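Local structure of membrane-anchored mycosin mycp1 (Mycobacterium thermoresistibile, 4HVL) at residues A[65-70]-A[167-172]; A[103-108]-A[176-181]; A[210-215]-A[316-321]; A[254-259]-A[339-344]; A[324-327]-A[333-336]. The protein is a membrane-anchored, subtilisin-like serine protease of the mycosin group and an essential component of the type VII (ESX-1) secretion system. One frame throughout, in Å; residues are numbered along the deposited sequence.

In the fold
Contacts 1 to 4 are laid out along one parallel sheet, on its strands 65-70, 176-179, 210-214 and 256-261, which lie side by side in that order. Contact 1 packs helix 154-171 on one face; contacts 2, 3 and 4 bring helices 102-110, 311-328 and 334-343 to the other. Neighbouring centres are close, about 10 Å between contacts 1 and 2 and about 8 Å both between 2 and 3 and between 3 and 4. Contact 5, its centre about 11 Å from that of contact 4, joins the consecutive helices 311-328 and 334-343. The predicted charge-relay Asp70 ends strand 65-70 and lies beside contact 2, whereas contact 4 is remote from the annotated sites.

Contact 1 (A[65-70]-A[167-172]); sequences TVAVID and VHAANL. With ZN (zinc ion), chain C.
Ala67 and Ala169 make a small, buried, wholly apolar helix-on-sheet contact, in which helix 154-171 lies against strand 65-70. Their two methyl carbons face each other, Ala67 CB to Ala169 CB at 4.1 Å, and because neither residue carries anything longer, the backbones draw in until the CA atoms of Ala67 and Ala169 are 6.2 Å apart. Two residues along the strand, on the same face, Ile69 reaches for the same methyl: its extended chain (chi2 -172°) brings CD1 to 4.4 Å from Ala169 CB. Ala169 CB therefore touches both residues, Ile69 more loosely, and Ile177 of the adjoining strand also meets it.

His168 is turned another way. With CG anti to the backbone N (chi1 177°), its ring binds a zinc ion through ND1 at 2.1 Å, a site shared with Asp15. Leu172, one turn on, lays CG 4.0 Å above one face of this ring, offset toward the rim, while Asn171 ND2 hydrogen-bonds the other carboxylate oxygen of Asp15 and probably steadies that ligand.

At the far end of the strand Asp70 OD1 is hydrogen-bonded to His101 ND1. Helix 154-171 leads from the strand 127-132 side to strand 176-179 and packs on strand 65-70 between them: a beta-alpha-beta crossover skipping one strand, with the predicted charge-relay aspartate at that strand's C-terminal end, as in subtilisins.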
# COMPACT_ATOMS: atom_id res chain seq x y z
N THR A 65 -9.65 -12.50 -3.32
CA THR A 65 -8.23 -12.73 -3.05
C THR A 65 -7.50 -11.39 -3.19
O THR A 65 -7.59 -10.74 -4.23
CB THR A 65 -7.66 -13.77 -4.04
OG1 THR A 65 -8.33 -15.04 -3.86
CG2 THR A 65 -6.14 -13.98 -3.86
N VAL A 66 -6.80 -10.97 -2.14
CA VAL A 66 -6.01 -9.76 -2.15
C VAL A 66 -4.54 -10.13 -2.17
O VAL A 66 -4.07 -10.90 -1.31
CB VAL A 66 -6.29 -8.87 -0.91
CG1 VAL A 66 -5.54 -7.55 -1.04
CG2 VAL A 66 -7.79 -8.62 -0.71
N ALA A 67 -3.81 -9.59 -3.15
CA ALA A 67 -2.36 -9.71 -3.19
C ALA A 67 -1.74 -8.51 -2.47
O ALA A 67 -2.16 -7.35 -2.68
CB ALA A 67 -1.85 -9.76 -4.61
N VAL A 68 -0.75 -8.80 -1.62
CA VAL A 68 -0.11 -7.79 -0.80
C VAL A 68 1.35 -7.72 -1.16
O VAL A 68 2.09 -8.67 -0.92
CB VAL A 68 -0.25 -8.13 0.69
CG1 VAL A 68 0.31 -6.99 1.54
CG2 VAL A 68 -1.71 -8.41 1.04
N ILE A 69 1.76 -6.61 -1.79
CA ILE A 69 3.15 -6.40 -2.17
C ILE A 69 3.74 -5.55 -1.06
O ILE A 69 3.38 -4.39 -0.88
CB ILE A 69 3.26 -5.71 -3.55
CG1 ILE A 69 2.44 -6.50 -4.59
CG2 ILE A 69 4.71 -5.56 -3.96
CD1 ILE A 69 2.62 -6.04 -6.01
N ASP A 70 4.64 -6.14 -0.29
CA ASP A 70 5.10 -5.57 0.98
C ASP A 70 6.41 -6.31 1.37
O ASP A 70 7.21 -6.63 0.48
CB ASP A 70 3.97 -5.73 2.01
CG ASP A 70 4.07 -4.76 3.18
OD1 ASP A 70 5.11 -4.82 3.88
OD2 ASP A 70 3.09 -3.99 3.42
N VAL A 167 2.96 -7.70 -12.41
CA VAL A 167 2.59 -8.69 -13.44
C VAL A 167 2.29 -10.04 -12.76
O VAL A 167 1.21 -10.65 -12.97
CB VAL A 167 3.69 -8.85 -14.54
CG1 VAL A 167 3.39 -10.03 -15.46
CG2 VAL A 167 3.77 -7.59 -15.38
N HIS A 168 3.24 -10.50 -11.95
CA HIS A 168 3.09 -11.76 -11.25
C HIS A 168 1.83 -11.77 -10.33
O HIS A 168 1.07 -12.74 -10.34
CB HIS A 168 4.36 -12.05 -10.48
CG HIS A 168 4.32 -13.29 -9.65
ND1 HIS A 168 4.40 -14.55 -10.19
CD2 HIS A 168 4.26 -13.46 -8.31
CE1 HIS A 168 4.37 -15.45 -9.21
NE2 HIS A 168 4.29 -14.81 -8.06
N ALA A 169 1.61 -10.69 -9.57
CA ALA A 169 0.43 -10.59 -8.71
C ALA A 169 -0.86 -10.79 -9.50
O ALA A 169 -1.77 -11.50 -9.08
CB ALA A 169 0.40 -9.26 -7.97
N ALA A 170 -0.93 -10.11 -10.64
CA ALA A 170 -2.09 -10.20 -11.54
C ALA A 170 -2.28 -11.63 -12.04
O ALA A 170 -3.40 -12.16 -12.03
CB ALA A 170 -1.91 -9.26 -12.71
N ASN A 171 -1.17 -12.26 -12.44
CA ASN A 171 -1.19 -13.66 -12.90
C ASN A 171 -1.64 -14.68 -11.85
O ASN A 171 -2.17 -15.74 -12.19
CB ASN A 171 0.17 -14.05 -13.49
CG ASN A 171 0.44 -13.37 -14.84
OD1 ASN A 171 -0.45 -12.78 -15.43
ND2 ASN A 171 1.68 -13.46 -15.33
N LEU A 172 -1.42 -14.34 -10.58
CA LEU A 172 -1.89 -15.16 -9.44
C LEU A 172 -3.41 -15.14 -9.30
O LEU A 172 -3.96 -15.98 -8.61
CB LEU A 172 -1.25 -14.69 -8.13
CG LEU A 172 0.26 -15.00 -8.05
CD1 LEU A 172 0.91 -14.26 -6.89
CD2 LEU A 172 0.50 -16.51 -7.94
ZN ZN C . 4.48 -15.31 -12.18

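Contact 2 (A[103-108]-A[176-181]); sequences TLTASV and VINISE. With ZN (zinc ion), chain B.
Thr105, on the helix that follows the predicted charge-relay His101, pushes its methyl between Asn178 of strand 176-179 and Ser180 just beyond it. This is the close part of the contact, and it is narrow: the nearest backbone pair, Thr105 CA and Ser180 CA, is still 8.4 Å apart, and the side chains alone bridge the gap. Thr105 CG2 stands anti to the backbone N, which sends it out from the helix; it lies 3.9 Å from Ser180 OG and also rests against the end of the Asn178 amide, the two side chains meeting at a slant.

The hydroxyls have a common partner outside both segments: Thr105 OG1 and Ser180 OG each hydrogen-bond Asp70 OD2. Within the helix, Ser107 OG donates to Leu104 O at 2.7 Å, and that carbonyl also takes the amide of Val108.

Past Ser180 the chain leaves the strand and the packing gives way to a more open side, where Ser180 and Glu181 are both partly exposed. Glu181 makes no contact with the helix and binds zinc with one carboxylate oxygen, OE1 at 2.0 Å, its OE2 remaining 4.1 Å from the metal; His133 and Thr134 join it there. Between helix and strand, then, the chemistry is that of a second shell: two hydroxyls grip one oxygen of Asp70 and would hold the carboxylate in a fixed orientation toward His101.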
# COMPACT_ATOMS: atom_id res chain seq x y z
N THR A 103 3.39 -8.60 7.49
CA THR A 103 2.47 -9.40 8.29
C THR A 103 1.38 -8.49 8.84
O THR A 103 0.20 -8.84 8.84
CB THR A 103 3.22 -10.08 9.45
OG1 THR A 103 4.27 -10.90 8.91
CG2 THR A 103 2.27 -10.93 10.26
N LEU A 104 1.78 -7.31 9.29
CA LEU A 104 0.83 -6.35 9.91
C LEU A 104 -0.09 -5.76 8.86
O LEU A 104 -1.28 -5.67 9.07
CB LEU A 104 1.58 -5.26 10.68
CG LEU A 104 2.17 -5.66 12.04
CD1 LEU A 104 3.26 -6.72 11.94
CD2 LEU A 104 2.72 -4.44 12.76
N THR A 105 0.45 -5.35 7.72
CA THR A 105 -0.37 -4.91 6.58
C THR A 105 -1.47 -5.92 6.23
O THR A 105 -2.66 -5.58 6.18
CB THR A 105 0.50 -4.69 5.35
OG1 THR A 105 1.56 -3.81 5.70
CG2 THR A 105 -0.29 -4.08 4.20
N ALA A 106 -1.05 -7.17 6.02
CA ALA A 106 -1.99 -8.24 5.68
C ALA A 106 -3.06 -8.40 6.75
O ALA A 106 -4.24 -8.63 6.41
CB ALA A 106 -1.25 -9.56 5.44
N SER A 107 -2.67 -8.24 8.02
CA SER A 107 -3.63 -8.37 9.13
C SER A 107 -4.70 -7.28 9.11
O SER A 107 -5.86 -7.55 9.45
CB SER A 107 -2.95 -8.41 10.50
OG SER A 107 -2.54 -7.13 10.94
N VAL A 108 -4.32 -6.08 8.71
CA VAL A 108 -5.26 -4.96 8.62
C VAL A 108 -6.29 -5.20 7.49
O VAL A 108 -7.49 -4.96 7.67
CB VAL A 108 -4.52 -3.60 8.47
CG1 VAL A 108 -5.46 -2.49 8.06
CG2 VAL A 108 -3.83 -3.21 9.77
N VAL A 176 -7.84 -7.73 -5.98
CA VAL A 176 -7.31 -6.50 -5.38
C VAL A 176 -5.82 -6.71 -5.17
O VAL A 176 -5.40 -7.78 -4.70
CB VAL A 176 -8.02 -6.20 -4.05
CG1 VAL A 176 -7.57 -4.85 -3.48
CG2 VAL A 176 -9.53 -6.25 -4.23
N ILE A 177 -5.03 -5.70 -5.56
CA ILE A 177 -3.59 -5.70 -5.34
C ILE A 177 -3.20 -4.49 -4.49
O ILE A 177 -3.30 -3.33 -4.94
CB ILE A 177 -2.81 -5.66 -6.68
CG1 ILE A 177 -3.20 -6.85 -7.56
CG2 ILE A 177 -1.31 -5.69 -6.41
CD1 ILE A 177 -2.61 -6.85 -8.94
N ASN A 178 -2.73 -4.75 -3.28
CA ASN A 178 -2.29 -3.71 -2.36
C ASN A 178 -0.79 -3.52 -2.51
O ASN A 178 -0.02 -4.44 -2.23
CB ASN A 178 -2.60 -4.12 -0.92
CG ASN A 178 -2.25 -3.06 0.10
OD1 ASN A 178 -3.03 -2.16 0.40
ND2 ASN A 178 -1.09 -3.19 0.66
N ILE A 179 -0.39 -2.32 -2.94
CA ILE A 179 1.02 -2.02 -3.13
C ILE A 179 1.48 -1.05 -2.04
O ILE A 179 1.09 0.11 -2.02
CB ILE A 179 1.29 -1.39 -4.52
CG1 ILE A 179 0.73 -2.29 -5.62
CG2 ILE A 179 2.80 -1.16 -4.71
CD1 ILE A 179 1.06 -1.89 -7.06
N SER A 180 2.28 -1.57 -1.11
CA SER A 180 2.81 -0.78 -0.03
C SER A 180 4.03 0.01 -0.50
O SER A 180 4.41 0.98 0.13
CB SER A 180 3.18 -1.65 1.18
OG SER A 180 2.09 -2.45 1.63
N GLU A 181 4.66 -0.42 -1.60
CA GLU A 181 5.89 0.25 -2.10
C GLU A 181 5.55 1.68 -2.52
O GLU A 181 4.55 1.90 -3.22
CB GLU A 181 6.47 -0.53 -3.30
CG GLU A 181 7.64 0.12 -4.02
CD GLU A 181 8.86 0.31 -3.13
OE1 GLU A 181 9.15 -0.55 -2.29
OE2 GLU A 181 9.53 1.35 -3.28
ZN ZN B . 8.86 -2.52 -2.02

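Contact 3 (A[210-215]-A[316-321]); sequences VVIAAA and AYVSGL
Ile212 straddles the helix surface at Ser319 and Val318, and its branches divide between the two. The stem takes the serine: Ser319 OG sits 3.4 Å from Ile212 CB and the same 3.4 Å from Ile212 CG1, laid alongside the base of the side chain. CD1 and CG2 meet the valine, CG2 also lying near the serine oxygen. Ile212 and Val318 come together at an angle, and Val318 CG1, set anti to its backbone N (chi1 177°), nestles against both arms of the isoleucine, 3.9 Å from Ile212 CD1 and 4.0 Å from Ile212 CG2. A small serine opposite the strand lets the backbones close in, with Ile212 CA and Ser319 CA 6.2 Å apart.

The hydroxyl of Ser319 would be an awkward neighbour for so many carbons without a polar partner; it has one in the side-chain amide of Asn178 on the adjoining strand. Leu256 and Val258 of the next strand flank Ile212 and Val318, so the helix spans several strands.

All three touching residues are buried. A central helix pressed on the parallel sheet, with the predicted nucleophile Ser312 near its N-terminal end, is a hallmark of the subtilisin fold; the side chains of Ser319 and Ser312 are about 10 Å apart.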
# COMPACT_ATOMS: atom_id res chain seq x y z
N VAL A 210 -8.18 -4.48 -9.07
CA VAL A 210 -8.16 -3.15 -8.49
C VAL A 210 -6.78 -2.99 -7.91
O VAL A 210 -6.36 -3.88 -7.18
CB VAL A 210 -9.17 -3.03 -7.35
CG1 VAL A 210 -8.87 -1.80 -6.49
CG2 VAL A 210 -10.58 -2.99 -7.91
N VAL A 211 -6.09 -1.90 -8.23
CA VAL A 211 -4.76 -1.66 -7.66
C VAL A 211 -4.78 -0.47 -6.72
O VAL A 211 -5.17 0.60 -7.11
CB VAL A 211 -3.68 -1.43 -8.75
CG1 VAL A 211 -2.32 -1.29 -8.09
CG2 VAL A 211 -3.65 -2.60 -9.72
N ILE A 212 -4.34 -0.67 -5.49
CA ILE A 212 -4.29 0.37 -4.47
C ILE A 212 -2.82 0.62 -4.12
O ILE A 212 -2.06 -0.32 -3.92
CB ILE A 212 -5.03 -0.05 -3.20
CG1 ILE A 212 -6.47 -0.50 -3.49
CG2 ILE A 212 -5.02 1.07 -2.18
CD1 ILE A 212 -7.39 0.52 -4.16
N ALA A 213 -2.41 1.89 -4.05
CA ALA A 213 -1.03 2.23 -3.72
C ALA A 213 -0.93 3.18 -2.52
O ALA A 213 -1.75 4.09 -2.35
CB ALA A 213 -0.34 2.87 -4.92
N ALA A 214 0.10 2.97 -1.70
CA ALA A 214 0.43 3.88 -0.62
C ALA A 214 0.89 5.22 -1.18
O ALA A 214 1.65 5.28 -2.14
CB ALA A 214 1.53 3.26 0.23
N ALA A 215 0.46 6.31 -0.56
CA ALA A 215 0.98 7.62 -0.93
C ALA A 215 2.49 7.76 -0.69
O ALA A 215 3.14 8.53 -1.39
CB ALA A 215 0.24 8.74 -0.20
N ALA A 316 -3.77 -0.30 3.15
CA ALA A 316 -4.34 -1.57 3.61
C ALA A 316 -5.82 -1.44 3.93
O ALA A 316 -6.60 -2.30 3.53
CB ALA A 316 -3.56 -2.15 4.80
N TYR A 317 -6.23 -0.38 4.63
CA TYR A 317 -7.68 -0.20 4.88
C TYR A 317 -8.49 -0.08 3.58
O TYR A 317 -9.55 -0.68 3.47
CB TYR A 317 -8.00 1.01 5.78
CG TYR A 317 -7.61 0.80 7.20
CD1 TYR A 317 -8.36 -0.00 8.03
CD2 TYR A 317 -6.46 1.38 7.72
CE1 TYR A 317 -7.98 -0.22 9.33
CE2 TYR A 317 -6.09 1.18 9.02
CZ TYR A 317 -6.85 0.37 9.81
OH TYR A 317 -6.45 0.17 11.10
N VAL A 318 -7.96 0.65 2.59
CA VAL A 318 -8.64 0.85 1.31
C VAL A 318 -8.70 -0.45 0.49
O VAL A 318 -9.74 -0.74 -0.11
CB VAL A 318 -7.98 2.00 0.49
CG1 VAL A 318 -8.63 2.17 -0.88
CG2 VAL A 318 -8.06 3.30 1.25
N SER A 319 -7.62 -1.22 0.45
CA SER A 319 -7.63 -2.55 -0.17
C SER A 319 -8.68 -3.48 0.44
O SER A 319 -9.41 -4.15 -0.26
CB SER A 319 -6.26 -3.20 -0.10
OG SER A 319 -5.35 -2.47 -0.89
N GLY A 320 -8.75 -3.50 1.76
CA GLY A 320 -9.84 -4.18 2.45
C GLY A 320 -11.22 -3.77 2.00
O GLY A 320 -12.07 -4.62 1.74
N LEU A 321 -11.46 -2.46 1.94
CA LEU A 321 -12.73 -1.92 1.47
C LEU A 321 -13.02 -2.33 0.04
O LEU A 321 -14.14 -2.69 -0.27
CB LEU A 321 -12.75 -0.40 1.55
CG LEU A 321 -14.07 0.21 1.07
CD1 LEU A 321 -15.28 -0.49 1.69
CD2 LEU A 321 -14.06 1.68 1.45

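Contact 4 (A[254-259]-A[339-344]); sequences LVLTVG and NRITAT
Strand 256-259 passes helix 339-343 at some distance, the nearest CA atoms being those of Leu256 and Thr342 at 8.8 Å, so side chains must fill the space. Leu256 does this from the strand. Its CG is anti to the backbone N (chi1 175°), which carries the forked end toward the helix, and each methyl finds its own partner. Leu256 CD2 reaches Ile341 CG2 at 3.9 Å, the two side chains inclined to each other; Leu256 CD1 meets Thr342 CG2 at 3.8 Å, and here the chains run past one another in opposite senses.

With chi1 of Thr342 at 60°, its OG1 is turned back to the helix, between the backbone N and the carbonyl carbon, and the methyl is left on the leucine side. There OG1 donates to Asn339 O at 3.1 Å, coming from above the carbonyl plane. Ala343 N reaches the same oxygen from that same face.

The helix end is tied in a similar way: Thr344 OG1 donates to Arg340 O at 2.8 Å, and Thr344 CG2 sits 3.8 Å over the centre of the Arg340 guanidinium. That guanidinium is hydrogen-bonded to the carbonyls of Ala366 and Trp369 near the end of the model.

Leu256 also touches Ile212 and Val318, which joins this contact to the packing of helix 311-328. The result is a single strand leucine set against one turn of helix 334-343, part of the helix packing on one face of the parallel sheet in the subtilisin-type alpha/beta fold.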
# COMPACT_ATOMS: atom_id res chain seq x y z
N LEU A 254 -5.18 5.06 -12.74
CA LEU A 254 -5.01 3.61 -12.92
C LEU A 254 -4.95 2.91 -11.58
O LEU A 254 -5.42 1.79 -11.44
CB LEU A 254 -3.73 3.28 -13.68
CG LEU A 254 -3.73 3.40 -15.18
CD1 LEU A 254 -2.46 2.71 -15.70
CD2 LEU A 254 -4.98 2.78 -15.77
N VAL A 255 -4.31 3.58 -10.62
CA VAL A 255 -4.27 3.15 -9.24
C VAL A 255 -5.02 4.18 -8.40
O VAL A 255 -5.11 5.36 -8.75
CB VAL A 255 -2.82 3.02 -8.71
CG1 VAL A 255 -1.94 2.17 -9.62
CG2 VAL A 255 -2.19 4.39 -8.47
N LEU A 256 -5.56 3.73 -7.28
CA LEU A 256 -6.03 4.64 -6.23
C LEU A 256 -4.94 4.77 -5.15
O LEU A 256 -4.62 3.83 -4.42
CB LEU A 256 -7.34 4.12 -5.64
CG LEU A 256 -7.93 4.87 -4.44
CD1 LEU A 256 -8.16 6.33 -4.83
CD2 LEU A 256 -9.21 4.21 -3.96
N THR A 257 -4.40 5.97 -5.05
CA THR A 257 -3.32 6.27 -4.14
C THR A 257 -3.85 6.86 -2.85
O THR A 257 -4.65 7.80 -2.86
CB THR A 257 -2.33 7.23 -4.84
OG1 THR A 257 -1.75 6.54 -5.94
CG2 THR A 257 -1.23 7.72 -3.89
N VAL A 258 -3.41 6.29 -1.73
CA VAL A 258 -4.00 6.54 -0.43
C VAL A 258 -3.02 7.23 0.54
O VAL A 258 -1.98 6.65 0.92
CB VAL A 258 -4.51 5.23 0.22
CG1 VAL A 258 -5.35 5.51 1.46
CG2 VAL A 258 -5.31 4.42 -0.79
N GLY A 259 -3.40 8.43 0.96
CA GLY A 259 -2.69 9.18 1.99
C GLY A 259 -3.17 8.83 3.39
O GLY A 259 -4.11 8.06 3.55
N ASN A 339 -14.06 4.36 -8.08
CA ASN A 339 -14.88 5.58 -8.16
C ASN A 339 -15.91 5.60 -7.04
O ASN A 339 -16.23 6.66 -6.50
CB ASN A 339 -15.54 5.72 -9.54
CG ASN A 339 -14.57 6.16 -10.63
OD1 ASN A 339 -13.49 6.72 -10.37
ND2 ASN A 339 -14.94 5.89 -11.86
N ARG A 340 -16.38 4.41 -6.66
CA ARG A 340 -17.31 4.27 -5.56
C ARG A 340 -16.63 4.64 -4.23
O ARG A 340 -17.22 5.34 -3.39
CB ARG A 340 -17.84 2.84 -5.51
CG ARG A 340 -18.87 2.57 -4.43
CD ARG A 340 -20.08 3.49 -4.62
NE ARG A 340 -21.08 3.26 -3.60
CZ ARG A 340 -22.23 3.93 -3.50
NH1 ARG A 340 -22.53 4.89 -4.38
NH2 ARG A 340 -23.08 3.65 -2.52
N ILE A 341 -15.39 4.18 -4.05
CA ILE A 341 -14.62 4.51 -2.86
C ILE A 341 -14.44 6.02 -2.74
O ILE A 341 -14.71 6.58 -1.67
CB ILE A 341 -13.27 3.78 -2.81
CG1 ILE A 341 -13.49 2.27 -2.64
CG2 ILE A 341 -12.40 4.33 -1.68
CD1 ILE A 341 -12.27 1.43 -2.94
N THR A 342 -14.03 6.68 -3.83
CA THR A 342 -13.76 8.13 -3.80
C THR A 342 -15.03 8.97 -3.70
O THR A 342 -15.07 9.95 -2.96
CB THR A 342 -12.91 8.61 -5.00
OG1 THR A 342 -13.59 8.33 -6.23
CG2 THR A 342 -11.56 7.91 -4.99
N ALA A 343 -16.07 8.57 -4.43
CA ALA A 343 -17.30 9.33 -4.46
C ALA A 343 -18.02 9.33 -3.11
O ALA A 343 -18.78 10.23 -2.84
CB ALA A 343 -18.23 8.78 -5.54
N THR A 344 -17.79 8.33 -2.27
CA THR A 344 -18.43 8.29 -0.94
C THR A 344 -17.49 8.68 0.20
O THR A 344 -17.84 8.50 1.36
CB THR A 344 -18.96 6.89 -0.64
OG1 THR A 344 -17.87 5.96 -0.70
CG2 THR A 344 -20.06 6.49 -1.63

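Contact 5 (A[324-327]-A[333-336])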
# COMPACT_ATOMS: atom_id res chain seq x y z
N LEU A 324 -14.33 -5.76 0.16
CA LEU A 324 -15.71 -5.78 0.62
C LEU A 324 -16.67 -5.40 -0.53
O LEU A 324 -17.70 -6.04 -0.74
CB LEU A 324 -15.89 -4.79 1.78
CG LEU A 324 -15.15 -5.05 3.09
CD1 LEU A 324 -15.62 -4.09 4.17
CD2 LEU A 324 -15.38 -6.48 3.54
N ILE A 325 -16.30 -4.34 -1.27
CA ILE A 325 -17.08 -3.84 -2.39
C ILE A 325 -17.24 -4.90 -3.49
O ILE A 325 -18.36 -5.15 -3.96
CB ILE A 325 -16.50 -2.52 -2.95
CG1 ILE A 325 -16.78 -1.36 -1.97
CG2 ILE A 325 -17.11 -2.17 -4.29
CD1 ILE A 325 -15.90 -0.13 -2.15
N ARG A 326 -16.14 -5.55 -3.85
CA ARG A 326 -16.15 -6.51 -4.94
C ARG A 326 -16.96 -7.75 -4.56
O ARG A 326 -17.63 -8.34 -5.44
CB ARG A 326 -14.73 -6.88 -5.39
CG ARG A 326 -13.92 -5.69 -5.88
CD ARG A 326 -12.88 -6.11 -6.92
NE ARG A 326 -13.49 -6.24 -8.24
CZ ARG A 326 -12.81 -6.44 -9.37
NH1 ARG A 326 -11.48 -6.57 -9.34
NH2 ARG A 326 -13.46 -6.53 -10.54
N GLN A 327 -16.95 -8.14 -3.28
CA GLN A 327 -17.83 -9.22 -2.85
C GLN A 327 -19.31 -8.82 -3.01
O GLN A 327 -20.11 -9.57 -3.56
CB GLN A 327 -17.60 -9.67 -1.40
CG GLN A 327 -18.58 -10.78 -0.99
CD GLN A 327 -18.65 -11.08 0.50
OE1 GLN A 327 -18.10 -10.36 1.33
NE2 GLN A 327 -19.36 -12.15 0.85
N THR A 333 -16.54 -3.10 -12.33
CA THR A 333 -15.18 -3.07 -12.89
C THR A 333 -14.24 -2.42 -11.86
O THR A 333 -14.69 -1.80 -10.91
CB THR A 333 -15.12 -2.26 -14.20
OG1 THR A 333 -15.44 -0.89 -13.93
CG2 THR A 333 -16.09 -2.80 -15.23
N PRO A 334 -12.93 -2.56 -12.05
CA PRO A 334 -12.04 -1.88 -11.12
C PRO A 334 -12.22 -0.35 -11.12
O PRO A 334 -12.15 0.28 -10.05
CB PRO A 334 -10.66 -2.27 -11.63
CG PRO A 334 -10.89 -3.58 -12.30
CD PRO A 334 -12.22 -3.52 -12.92
N ALA A 335 -12.49 0.25 -12.28
CA ALA A 335 -12.75 1.71 -12.32
C ALA A 335 -13.95 2.07 -11.44
O ALA A 335 -13.93 3.06 -10.72
CB ALA A 335 -12.98 2.21 -13.74
N GLN A 336 -15.01 1.27 -11.52
CA GLN A 336 -16.22 1.54 -10.76
C GLN A 336 -15.99 1.30 -9.26
O GLN A 336 -16.56 2.00 -8.43
CB GLN A 336 -17.38 0.69 -11.27
CG GLN A 336 -17.88 1.07 -12.66
CD GLN A 336 -18.83 0.03 -13.23
OE1 GLN A 336 -18.59 -1.18 -13.16
NE2 GLN A 336 -19.92 0.50 -13.79
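Two kinds of interaction meet here, van der Waals packing of Arg326 on Pro334 and a polar network that starts the second helix. In the first, the arginine chain, bent at chi3 (81°), crosses the proline obliquely, with Pro334 N over one face of the guanidinium. The closest approach is Arg326 NH2 to Pro334 CD at 4.0 Å.

Hydrogen bonds to carbonyls outside the two segments fix the guanidinium: NH1 goes to Asn208 and Gln175, NH2 to Leu332. Tied on both terminal nitrogens, the group is probably held firmly in orientation while the proline packs against it.

The polar part belongs to the second segment alone. Thr333 N donates to Gln336 OE1 at 2.9 Å, nearly straight at 173° and in the carbonyl plane on a lone pair. In return Gln336 N donates to Thr333 OG1 at 3.3 Å, closing the exchange between side chains and backbone amides.

This reciprocal pair is a capping box, with Thr333 as the N-cap and Pro334 in the first turn. It opens helix 334-343 directly after a short turn from helix 311-328, and the buried arginine fastens that turn to the neighbouring loops between the two consecutive helices.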